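Local coordinates for mandelate racemase/muconate lactonizing enzyme, C-terminal domain protein (Paracoccus denitrificans, PDB 4DWD) that binds magnesium and probably acts as a hydro-lyase of the mandelate racemase/muconate lactonizing branch of the enolase superfamily, at residues Arg150-Lys160 with Pro322-Asp330; Ile261-Ile272 with Ala288-Gln299. All coordinates share one frame; numbering follows the deposited sequence. Where two conformers were deposited one is given.

Contact 1 of 2, residues Arg150-Lys160 with Pro322-Asp330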
loop_
_atom_site.group_PDB
_atom_site.type_symbol
_atom_site.label_atom_id
_atom_site.label_comp_id
_atom_site.label_asym_id
_atom_site.label_seq_id
_atom_site.Cartn_x
_atom_site.Cartn_y
_atom_site.Cartn_z
ATOM N N ARG B 150 -40.490 -1.263 -24.334
ATOM C CA ARG B 150 -40.466 -0.710 -22.980
ATOM C C ARG B 150 -40.281 0.808 -23.042
ATOM O O ARG B 150 -40.907 1.553 -22.291
ATOM C CB ARG B 150 -39.334 -1.334 -22.153
ATOM C CG ARG B 150 -39.414 -2.838 -21.886
ATOM C CD ARG B 150 -40.319 -3.234 -20.714
ATOM N NE ARG B 150 -40.097 -2.393 -19.532
ATOM C CZ ARG B 150 -39.293 -2.688 -18.515
ATOM N NH1 ARG B 150 -38.633 -3.843 -18.467
ATOM N NH2 ARG B 150 -39.161 -1.808 -17.532
ATOM N N VAL B 151 -39.415 1.268 -23.945
ATOM C CA VAL B 151 -39.147 2.703 -24.068
ATOM C C VAL B 151 -40.383 3.471 -24.525
ATOM O O VAL B 151 -40.694 4.530 -23.977
ATOM C CB VAL B 151 -37.935 2.991 -24.984
ATOM C CG1 VAL B 151 -37.880 4.464 -25.384
ATOM C CG2 VAL B 151 -36.661 2.592 -24.266
ATOM N N GLU B 152 -41.104 2.914 -25.496
ATOM C CA GLU B 152 -42.348 3.527 -25.973
ATOM C C GLU B 152 -43.358 3.647 -24.822
ATOM O O GLU B 152 -44.044 4.664 -24.694
ATOM C CB GLU B 152 -42.948 2.726 -27.142
ATOM C CG GLU B 152 -44.070 3.442 -27.905
ATOM C CD GLU B 152 -45.414 3.435 -27.189
ATOM O OE1 GLU B 152 -45.680 2.520 -26.372
ATOM O OE2 GLU B 152 -46.216 4.359 -27.443
ATOM N N ALA B 153 -43.427 2.613 -23.989
ATOM C CA ALA B 153 -44.421 2.549 -22.909
ATOM C C ALA B 153 -44.076 3.457 -21.727
ATOM O O ALA B 153 -44.971 4.010 -21.067
ATOM C CB ALA B 153 -44.580 1.108 -22.442
ATOM N N GLU B 154 -42.781 3.634 -21.475
ATOM C CA GLU B 154 -42.327 4.189 -20.198
ATOM C C GLU B 154 -41.629 5.547 -20.288
ATOM O O GLU B 154 -41.497 6.244 -19.279
ATOM C CB GLU B 154 -41.435 3.151 -19.487
ATOM C CG GLU B 154 -42.206 1.872 -19.159
ATOM C CD GLU B 154 -41.345 0.647 -18.892
ATOM O OE1 GLU B 154 -40.176 0.777 -18.463
ATOM O OE2 GLU B 154 -41.871 -0.471 -19.091
ATOM N N GLN B 155 -41.193 5.925 -21.492
ATOM C CA GLN B 155 -40.496 7.195 -21.718
ATOM C C GLN B 155 -39.402 7.454 -20.673
ATOM O O GLN B 155 -39.368 8.526 -20.053
ATOM C CB GLN B 155 -41.491 8.360 -21.734
ATOM C CG GLN B 155 -42.400 8.398 -22.948
ATOM C CD GLN B 155 -43.168 9.706 -23.025
ATOM O OE1 GLN B 155 -43.922 10.047 -22.118
ATOM N NE2 GLN B 155 -42.960 10.448 -24.103
ATOM N N PRO B 156 -38.493 6.475 -20.479
ATOM C CA PRO B 156 -37.559 6.578 -19.357
ATOM C C PRO B 156 -36.423 7.578 -19.569
ATOM O O PRO B 156 -36.110 7.950 -20.706
ATOM C CB PRO B 156 -36.992 5.156 -19.256
ATOM C CG PRO B 156 -36.996 4.689 -20.674
ATOM C CD PRO B 156 -38.279 5.234 -21.252
ATOM N N ALA B 157 -35.800 7.990 -18.467
ATOM C CA ALA B 157 -34.643 8.879 -18.518
ATOM C C ALA B 157 -33.362 8.128 -18.891
ATOM O O ALA B 157 -32.363 8.746 -19.261
ATOM C CB ALA B 157 -34.479 9.608 -17.187
ATOM N N ALA B 158 -33.399 6.798 -18.755
ATOM C CA ALA B 158 -32.278 5.904 -19.083
ATOM C C ALA B 158 -32.805 4.496 -19.338
ATOM O O ALA B 158 -33.940 4.186 -18.990
ATOM C CB ALA B 158 -31.237 5.898 -17.966
ATOM N N VAL B 159 -31.984 3.652 -19.957
ATOM C CA VAL B 159 -32.327 2.246 -20.199
ATOM C C VAL B 159 -31.199 1.378 -19.659
ATOM O O VAL B 159 -30.040 1.731 -19.829
ATOM C CB VAL B 159 -32.490 1.974 -21.713
ATOM C CG1 VAL B 159 -32.594 0.480 -21.991
ATOM C CG2 VAL B 159 -33.711 2.719 -22.239
ATOM N N LYS B 160 -31.530 0.268 -18.998
ATOM C CA LYS B 160 -30.499 -0.702 -18.614
ATOM C C LYS B 160 -30.883 -2.042 -19.190
ATOM O O LYS B 160 -32.014 -2.494 -18.993
ATOM C CB LYS B 160 -30.360 -0.798 -17.084
ATOM C CG LYS B 160 -29.195 -1.670 -16.622
ATOM C CD LYS B 160 -29.034 -1.707 -15.115
ATOM C CE LYS B 160 -29.977 -2.718 -14.485
ATOM N NZ LYS B 160 -29.998 -2.602 -12.997
ATOM N N PRO B 322 -31.452 7.374 -12.444
ATOM C CA PRO B 322 -32.873 7.274 -12.147
ATOM C C PRO B 322 -33.244 6.075 -11.272
ATOM O O PRO B 322 -32.408 5.239 -10.955
ATOM C CB PRO B 322 -33.512 7.114 -13.529
ATOM C CG PRO B 322 -32.465 7.530 -14.502
ATOM C CD PRO B 322 -31.176 7.124 -13.868
ATOM N N VAL B 323 -34.518 6.018 -10.906
ATOM C CA VAL B 323 -35.096 4.914 -10.131
ATOM C C VAL B 323 -35.339 3.691 -11.021
ATOM O O VAL B 323 -35.928 3.793 -12.094
ATOM C CB VAL B 323 -36.442 5.354 -9.520
ATOM C CG1 VAL B 323 -37.089 4.203 -8.757
ATOM C CG2 VAL B 323 -36.248 6.555 -8.603
ATOM N N GLU B 324 -34.905 2.521 -10.562
ATOM C CA GLU B 324 -35.107 1.288 -11.324
ATOM C C GLU B 324 -36.577 0.895 -11.485
ATOM O O GLU B 324 -37.335 0.860 -10.510
ATOM C CB GLU B 324 -34.332 0.131 -10.693
ATOM C CG GLU B 324 -34.420 -1.133 -11.546
ATOM C CD GLU B 324 -33.416 -2.213 -11.188
ATOM O OE1 GLU B 324 -32.812 -2.173 -10.101
ATOM O OE2 GLU B 324 -33.266 -3.138 -12.007
ATOM N N LEU B 325 -36.952 0.607 -12.733
ATOM C CA LEU B 325 -38.248 0.034 -13.089
ATOM C C LEU B 325 -38.025 -1.252 -13.888
ATOM O O LEU B 325 -37.749 -1.229 -15.102
ATOM C CB LEU B 325 -39.121 1.036 -13.854
ATOM C CG LEU B 325 -40.493 0.497 -14.307
ATOM C CD1 LEU B 325 -41.368 0.152 -13.101
ATOM C CD2 LEU B 325 -41.174 1.510 -15.210
ATOM N N ALA B 326 -38.136 -2.379 -13.190
ATOM C CA ALA B 326 -37.782 -3.675 -13.774
ATOM C C ALA B 326 -38.956 -4.378 -14.473
ATOM O O ALA B 326 -40.077 -3.866 -14.504
ATOM C CB ALA B 326 -37.136 -4.574 -12.724
ATOM N N ASP B 327 -38.677 -5.560 -15.019
ATOM C CA ASP B 327 -39.616 -6.295 -15.865
ATOM C C ASP B 327 -40.918 -6.652 -15.172
ATOM O O ASP B 327 -40.958 -6.886 -13.970
ATOM C CB ASP B 327 -38.970 -7.581 -16.379
ATOM C CG ASP B 327 -37.538 -7.367 -16.847
ATOM O OD1 ASP B 327 -36.660 -7.203 -15.976
ATOM O OD2 ASP B 327 -37.303 -7.373 -18.072
ATOM N N ARG B 328 -41.985 -6.695 -15.963
ATOM C CA ARG B 328 -43.280 -7.202 -15.507
ATOM C C ARG B 328 -43.821 -6.463 -14.291
ATOM O O ARG B 328 -44.428 -7.061 -13.396
ATOM C CB ARG B 328 -43.224 -8.720 -15.258
ATOM C CG ARG B 328 -42.830 -9.550 -16.472
ATOM C CD ARG B 328 -43.810 -9.387 -17.625
ATOM N NE ARG B 328 -45.205 -9.445 -17.179
ATOM C CZ ARG B 328 -45.921 -10.562 -17.063
ATOM N NH1 ARG B 328 -45.386 -11.742 -17.370
ATOM N NH2 ARG B 328 -47.181 -10.499 -16.643
ATOM N N TRP B 329 -43.621 -5.150 -14.284
ATOM C CA TRP B 329 -44.163 -4.316 -13.227
ATOM C C TRP B 329 -45.674 -4.324 -13.189
ATOM O O TRP B 329 -46.265 -3.954 -12.173
ATOM C CB TRP B 329 -43.604 -2.895 -13.299
ATOM C CG TRP B 329 -43.650 -2.222 -14.660
ATOM C CD1 TRP B 329 -42.671 -2.228 -15.661
ATOM C CD2 TRP B 329 -44.717 -1.351 -15.172
ATOM N NE1 TRP B 329 -43.071 -1.467 -16.739
ATOM C CE2 TRP B 329 -44.290 -0.917 -16.511
ATOM C CE3 TRP B 329 -45.947 -0.918 -14.681
ATOM C CZ2 TRP B 329 -45.066 -0.075 -17.293
ATOM C CZ3 TRP B 329 -46.723 -0.072 -15.482
ATOM C CH2 TRP B 329 -46.297 0.330 -16.762
ATOM N N ASP B 330 -46.308 -4.761 -14.284
ATOM C CA ASP B 330 -47.762 -4.946 -14.330
ATOM C C ASP B 330 -48.265 -5.881 -13.231
ATOM O O ASP B 330 -49.426 -5.781 -12.822
ATOM C CB ASP B 330 -48.201 -5.480 -15.708
ATOM C CG ASP B 330 -47.643 -6.874 -16.009
ATOM O OD1 ASP B 330 -48.429 -7.827 -16.172
ATOM O OD2 ASP B 330 -46.418 -7.031 -16.097
HETATM O O HOH W 1 -39.005 -6.294 -19.999
HETATM O O HOH W 2 -31.173 -4.807 -11.675
#
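P322 sets its ring against two methyl groups at once: its CG lies 3.9 Å from CB of A157 and close to CB of A158, where the chain leaves the turn after helix 140-154 and enters strand 158-162. Two residues on, E324 meets K160 across the barrel interior. The bond from K160 NZ to E324 OE2 is a weak one at 3.5 Å, but a water hydrogen-bonded to both supplements this salt bridge. Each end also has a mate outside: S131 for the carboxylate, Y129 and E223 for the ammonium. L325 then offers its carbonyl to R150, whose NH2 lies 2.9 Å from L325 O; the oxygen sits in the guanidinium plane, although the nitrogen stands above the carbonyl plane. The fold here is the TIM-type barrel of the enolase superfamily. Strands 158-162 and 323-325 do not pair directly; strand 125-132 runs parallel to both and bridges them, while R150 and E154 come in from the helix that precedes strand 158-162. CD2 of L325 approaches E154 OE1 and also lies over one face of the W329 ring, toward its rim. D327 answers R150 NH1 mainly through a water, the direct ion pair being long, and its other oxygen goes to R162. W329, its CG set between the backbone N and the carbonyl carbon (chi1 49°), points its indole N-H at E154, NE1 to OE2 being 2.8 Å. E154 OE2 lies in the ring plane, while W329 NE1 stands 69° out of the carboxylate plane. That same OE2 takes R150 NE at 2.7 Å, while R150 NH2 reaches E154 OE1, a side-on grip. A glutamine at E154 would probably cost R150 its countercharge and leave its NE or NH2 facing an amide NH2.

Contact 2 of 2, residues Ile261-Ile272 with Ala288-Gln299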
loop_
_atom_site.group_PDB
_atom_site.type_symbol
_atom_site.label_atom_id
_atom_site.label_comp_id
_atom_site.label_asym_id
_atom_site.label_seq_id
_atom_site.Cartn_x
_atom_site.Cartn_y
_atom_site.Cartn_z
ATOM N N ILE B 261 -16.842 -0.621 -1.198
ATOM C CA ILE B 261 -16.340 0.714 -1.502
ATOM C C ILE B 261 -14.805 0.722 -1.419
ATOM O O ILE B 261 -14.126 1.243 -2.315
ATOM C CB ILE B 261 -16.969 1.738 -0.546
ATOM C CG1 ILE B 261 -18.455 1.895 -0.890
ATOM C CG2 ILE B 261 -16.235 3.069 -0.619
ATOM C CD1 ILE B 261 -19.210 2.726 0.136
ATOM N N LEU B 262 -14.244 0.132 -0.361
ATOM C CA LEU B 262 -12.791 0.157 -0.224
ATOM C C LEU B 262 -12.087 -0.613 -1.350
ATOM O O LEU B 262 -10.960 -0.276 -1.720
ATOM C CB LEU B 262 -12.346 -0.315 1.169
ATOM C CG LEU B 262 -12.699 0.562 2.385
ATOM C CD1 LEU B 262 -12.023 -0.012 3.630
ATOM C CD2 LEU B 262 -12.398 2.046 2.225
ATOM N N SER B 263 -12.773 -1.604 -1.922
ATOM C CA SER B 263 -12.193 -2.365 -3.018
ATOM C C SER B 263 -12.026 -1.539 -4.281
ATOM O O SER B 263 -11.241 -1.904 -5.160
ATOM C CB SER B 263 -13.037 -3.607 -3.335
ATOM O OG SER B 263 -14.155 -3.293 -4.160
ATOM N N GLY B 264 -12.779 -0.444 -4.396
ATOM C CA GLY B 264 -12.650 0.428 -5.569
ATOM C C GLY B 264 -13.936 0.767 -6.289
ATOM O O GLY B 264 -13.920 1.546 -7.222
ATOM N N VAL B 265 -15.053 0.198 -5.853
ATOM C CA VAL B 265 -16.357 0.455 -6.486
ATOM C C VAL B 265 -16.865 1.868 -6.129
ATOM O O VAL B 265 -16.855 2.271 -4.950
ATOM C CB VAL B 265 -17.368 -0.652 -6.115
ATOM C CG1 VAL B 265 -18.755 -0.310 -6.636
ATOM C CG2 VAL B 265 -16.877 -2.001 -6.660
ATOM N N ARG B 266 -17.312 2.622 -7.145
ATOM C CA ARG B 266 -17.702 4.014 -6.939
ATOM C C ARG B 266 -19.186 4.267 -7.216
ATOM O O ARG B 266 -19.623 5.400 -7.243
ATOM C CB ARG B 266 -16.819 4.951 -7.782
ATOM C CG ARG B 266 -15.332 4.834 -7.461
ATOM C CD ARG B 266 -15.046 5.312 -6.055
ATOM N NE ARG B 266 -13.676 5.012 -5.633
ATOM C CZ ARG B 266 -13.330 4.113 -4.715
ATOM N NH1 ARG B 266 -14.265 3.399 -4.072
ATOM N NH2 ARG B 266 -12.047 3.949 -4.433
HETATM N N MSE B 267 -19.953 3.195 -7.400
HETATM C CA MSE B 267 -21.421 3.290 -7.532
HETATM C C MSE B 267 -21.976 2.057 -6.878
HETATM O O MSE B 267 -21.699 0.927 -7.331
HETATM C CB MSE B 267 -21.811 3.374 -9.021
HETATM C CG MSE B 267 -23.326 3.407 -9.228
HETATM SE SE MSE B 267 -23.756 3.694 -11.136
HETATM C CE MSE B 267 -25.401 2.642 -11.216
ATOM N N VAL B 268 -22.758 2.242 -5.808
ATOM C CA VAL B 268 -23.249 1.104 -5.028
ATOM C C VAL B 268 -24.776 1.023 -5.081
ATOM O O VAL B 268 -25.466 2.055 -5.124
ATOM C CB VAL B 268 -22.741 1.103 -3.555
ATOM C CG1 VAL B 268 -21.213 1.014 -3.526
ATOM C CG2 VAL B 268 -23.267 2.319 -2.779
ATOM N N GLN B 269 -25.277 -0.214 -5.063
ATOM C CA GLN B 269 -26.679 -0.516 -5.372
ATOM C C GLN B 269 -27.314 -1.543 -4.424
ATOM O O GLN B 269 -27.940 -2.492 -4.886
ATOM C CB GLN B 269 -26.766 -1.039 -6.801
ATOM C CG GLN B 269 -26.025 -0.168 -7.798
ATOM C CD GLN B 269 -26.205 -0.694 -9.189
ATOM O OE1 GLN B 269 -25.451 -1.569 -9.629
ATOM N NE2 GLN B 269 -27.208 -0.177 -9.891
ATOM N N PRO B 270 -27.191 -1.331 -3.092
ATOM C CA PRO B 270 -27.925 -2.247 -2.220
ATOM C C PRO B 270 -29.451 -2.105 -2.444
ATOM O O PRO B 270 -29.917 -1.100 -3.005
ATOM C CB PRO B 270 -27.521 -1.779 -0.819
ATOM C CG PRO B 270 -27.285 -0.304 -0.983
ATOM C CD PRO B 270 -26.659 -0.169 -2.355
ATOM N N ASP B 271 -30.205 -3.109 -2.001
ATOM C CA ASP B 271 -31.650 -3.213 -2.291
ATOM C C ASP B 271 -32.404 -3.202 -0.975
ATOM O O ASP B 271 -32.161 -4.047 -0.092
ATOM C CB ASP B 271 -31.919 -4.516 -3.080
ATOM C CG ASP B 271 -33.354 -4.679 -3.515
ATOM O OD1 ASP B 271 -34.276 -4.298 -2.774
ATOM O OD2 ASP B 271 -33.556 -5.246 -4.615
ATOM N N ILE B 272 -33.354 -2.275 -0.873
ATOM C CA ILE B 272 -34.131 -2.045 0.343
ATOM C C ILE B 272 -34.941 -3.245 0.865
ATOM O O ILE B 272 -35.277 -3.284 2.061
ATOM C CB ILE B 272 -35.043 -0.795 0.120
ATOM C CG1 ILE B 272 -35.507 -0.145 1.426
ATOM C CG2 ILE B 272 -36.211 -1.088 -0.829
ATOM C CD1 ILE B 272 -35.811 1.321 1.208
ATOM N N ALA B 288 -22.186 6.019 1.684
ATOM C CA ALA B 288 -21.818 6.411 0.320
ATOM C C ALA B 288 -21.394 7.873 0.268
ATOM O O ALA B 288 -20.401 8.213 -0.400
ATOM C CB ALA B 288 -22.973 6.164 -0.643
ATOM N N HIS B 289 -22.128 8.736 0.969
ATOM C CA HIS B 289 -21.797 10.177 1.008
ATOM C C HIS B 289 -20.468 10.427 1.684
ATOM O O HIS B 289 -19.699 11.288 1.266
ATOM C CB HIS B 289 -22.917 10.966 1.687
ATOM C CG HIS B 289 -22.782 12.463 1.548
ATOM N ND1 HIS B 289 -22.626 13.063 0.360
ATOM C CD2 HIS B 289 -22.796 13.479 2.506
ATOM C CE1 HIS B 289 -22.533 14.401 0.539
ATOM N NE2 HIS B 289 -22.635 14.653 1.853
ATOM N N ALA B 290 -20.172 9.662 2.727
ATOM C CA ALA B 290 -18.893 9.779 3.428
ATOM C C ALA B 290 -17.717 9.477 2.506
ATOM O O ALA B 290 -16.658 10.064 2.664
ATOM C CB ALA B 290 -18.856 8.840 4.632
ATOM N N HIS B 291 -17.917 8.554 1.560
ATOM C CA HIS B 291 -16.839 8.066 0.679
ATOM C C HIS B 291 -16.850 8.598 -0.736
ATOM O O HIS B 291 -15.971 8.256 -1.537
ATOM C CB HIS B 291 -16.842 6.535 0.647
ATOM C CG HIS B 291 -16.297 5.895 1.899
ATOM N ND1 HIS B 291 -14.976 5.637 2.070
ATOM C CD2 HIS B 291 -16.941 5.452 3.055
ATOM C CE1 HIS B 291 -14.790 5.059 3.273
ATOM N NE2 HIS B 291 -15.987 4.959 3.884
ATOM N N GLY B 292 -17.831 9.440 -1.069
ATOM C CA GLY B 292 -17.899 10.026 -2.412
ATOM C C GLY B 292 -18.267 9.019 -3.488
ATOM O O GLY B 292 -17.729 9.062 -4.583
ATOM N N VAL B 293 -19.172 8.105 -3.171
ATOM C CA VAL B 293 -19.617 7.131 -4.150
ATOM C C VAL B 293 -21.089 7.366 -4.469
ATOM O O VAL B 293 -21.861 7.827 -3.608
ATOM C CB VAL B 293 -19.350 5.663 -3.721
ATOM C CG1 VAL B 293 -17.918 5.445 -3.247
ATOM C CG2 VAL B 293 -20.319 5.191 -2.688
ATOM N N GLU B 294 -21.466 7.042 -5.700
ATOM C CA GLU B 294 -22.861 7.140 -6.132
ATOM C C GLU B 294 -23.734 6.104 -5.433
ATOM O O GLU B 294 -23.292 4.999 -5.142
ATOM C CB GLU B 294 -22.977 6.942 -7.645
ATOM C CG GLU B 294 -22.413 8.069 -8.504
ATOM C CD GLU B 294 -22.543 7.736 -9.977
ATOM O OE1 GLU B 294 -23.654 7.898 -10.538
ATOM O OE2 GLU B 294 -21.545 7.295 -10.577
ATOM N N PHE B 295 -24.981 6.477 -5.176
ATOM C CA PHE B 295 -25.947 5.613 -4.488
ATOM C C PHE B 295 -27.162 5.389 -5.393
ATOM O O PHE B 295 -27.956 6.309 -5.618
ATOM C CB PHE B 295 -26.345 6.255 -3.159
ATOM C CG PHE B 295 -27.155 5.367 -2.276
ATOM C CD1 PHE B 295 -26.555 4.300 -1.598
ATOM C CD2 PHE B 295 -28.516 5.602 -2.104
ATOM C CE1 PHE B 295 -27.302 3.487 -0.772
ATOM C CE2 PHE B 295 -29.272 4.790 -1.264
ATOM C CZ PHE B 295 -28.657 3.728 -0.602
ATOM N N VAL B 296 -27.267 4.190 -5.965
ATOM C CA VAL B 296 -28.244 3.895 -7.020
ATOM C C VAL B 296 -28.871 2.523 -6.703
ATOM O O VAL B 296 -28.449 1.504 -7.232
ATOM C CB VAL B 296 -27.597 3.896 -8.431
ATOM C CG1 VAL B 296 -28.653 3.679 -9.519
ATOM C CG2 VAL B 296 -26.822 5.195 -8.687
ATOM N N PRO B 297 -29.857 2.496 -5.806
ATOM C CA PRO B 297 -30.369 1.215 -5.301
ATOM C C PRO B 297 -30.881 0.274 -6.383
ATOM O O PRO B 297 -31.525 0.707 -7.350
ATOM C CB PRO B 297 -31.533 1.637 -4.413
ATOM C CG PRO B 297 -31.131 2.989 -3.913
ATOM C CD PRO B 297 -30.455 3.643 -5.097
ATOM N N HIS B 298 -30.622 -1.018 -6.185
ATOM C CA HIS B 298 -31.290 -2.071 -6.938
ATOM C C HIS B 298 -32.695 -2.214 -6.399
ATOM O O HIS B 298 -32.909 -2.232 -5.175
ATOM C CB HIS B 298 -30.495 -3.350 -6.745
ATOM C CG HIS B 298 -31.121 -4.581 -7.349
ATOM N ND1 HIS B 298 -32.052 -5.317 -6.709
ATOM C CD2 HIS B 298 -30.880 -5.216 -8.554
ATOM C CE1 HIS B 298 -32.400 -6.366 -7.478
ATOM N NE2 HIS B 298 -31.685 -6.305 -8.607
ATOM N N GLN B 299 -33.686 -2.293 -7.286
ATOM C CA GLN B 299 -35.055 -2.542 -6.820
ATOM C C GLN B 299 -35.895 -3.043 -7.985
ATOM O O GLN B 299 -35.995 -2.378 -9.009
ATOM C CB GLN B 299 -35.641 -1.268 -6.203
ATOM C CG GLN B 299 -36.617 -1.520 -5.063
ATOM C CD GLN B 299 -37.848 -2.284 -5.500
ATOM O OE1 GLN B 299 -38.096 -3.414 -5.048
ATOM N NE2 GLN B 299 -38.616 -1.692 -6.404
HETATM O O HOH W 3 -19.113 7.449 -9.493
HETATM O O HOH W 4 -36.135 -5.524 -5.265
HETATM O O HOH W 5 -33.921 -0.532 -3.172
#
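I261 presses its CG2 methyl against H291, 3.7 Å from CB, where the ends of helices 254-263 and 277-291 come together, while its CD1 reaches over to V293 CG2. L262 adds CD2 beside H291 CE1; the far nitrogen of that imidazole, NE2, bonds to H291 of a second subunit. R266, modelled in two conformers, folds back on its own segment in one of them: the bent chain brings R266 NH1 to 2.8 Å from I261 O, and the guanidinium lies flat over G264 O. In this conformer its CD rests on V293 CG1, while NH2 forms a salt bridge with E236 of a third subunit. Strand 267-268, helix 277-291 and strand 294-295 form a beta-alpha-beta unit of the barrel, the helix connecting two parallel strands. Three backbone bonds stitch them: E294 N to R266 O, V268 N to E294 O, and V296 N to V268 O, the last almost straight. On one face the selenomethionine M267 stretches out, then bends at its selenium to put CE 3.8 Å from V296 CB, its CG lying against E294 CB. The opposite face carries V268, whose CG2 touches F295 CD1 at 4.0 Å, with V293 CG2 and A288 CB nearby. P270 CG meets the same phenylalanine at CE1, 3.8 Å away. Beyond the strands, H298 is held at its edge: ND1 donates to D271 OD2 at 2.6 Å, in the imidazole plane but on the anti side of the carboxylate. D271 CG stands anti to its own N (chi1 -176°), which carries the carboxylate across to the ring; its OD1 takes the backbone N-H of V273. A water joins D271 OD2 to Q299 OE1, and Q299 NE2 bonds to Q301 O.

The two contacts sit in one barrel, their centres 21 Å apart, and they meet where E324 OE1 of contact 1 lies 2.9 Å from Q299 N of contact 2, probably a hydrogen bond; the same oxygen packs 3.5 Å from H298 CA. Both also border the metal site formed by D197, E223 and E249, seen with calcium bound in a crystal structure of this protein, though not occupied in this chain. From contact 1, the K160 side chain comes within about 3 Å of that of E223 and about 4 Å of that of D197. From contact 2, the side chain of H298 lies about 3 Å from that of E249.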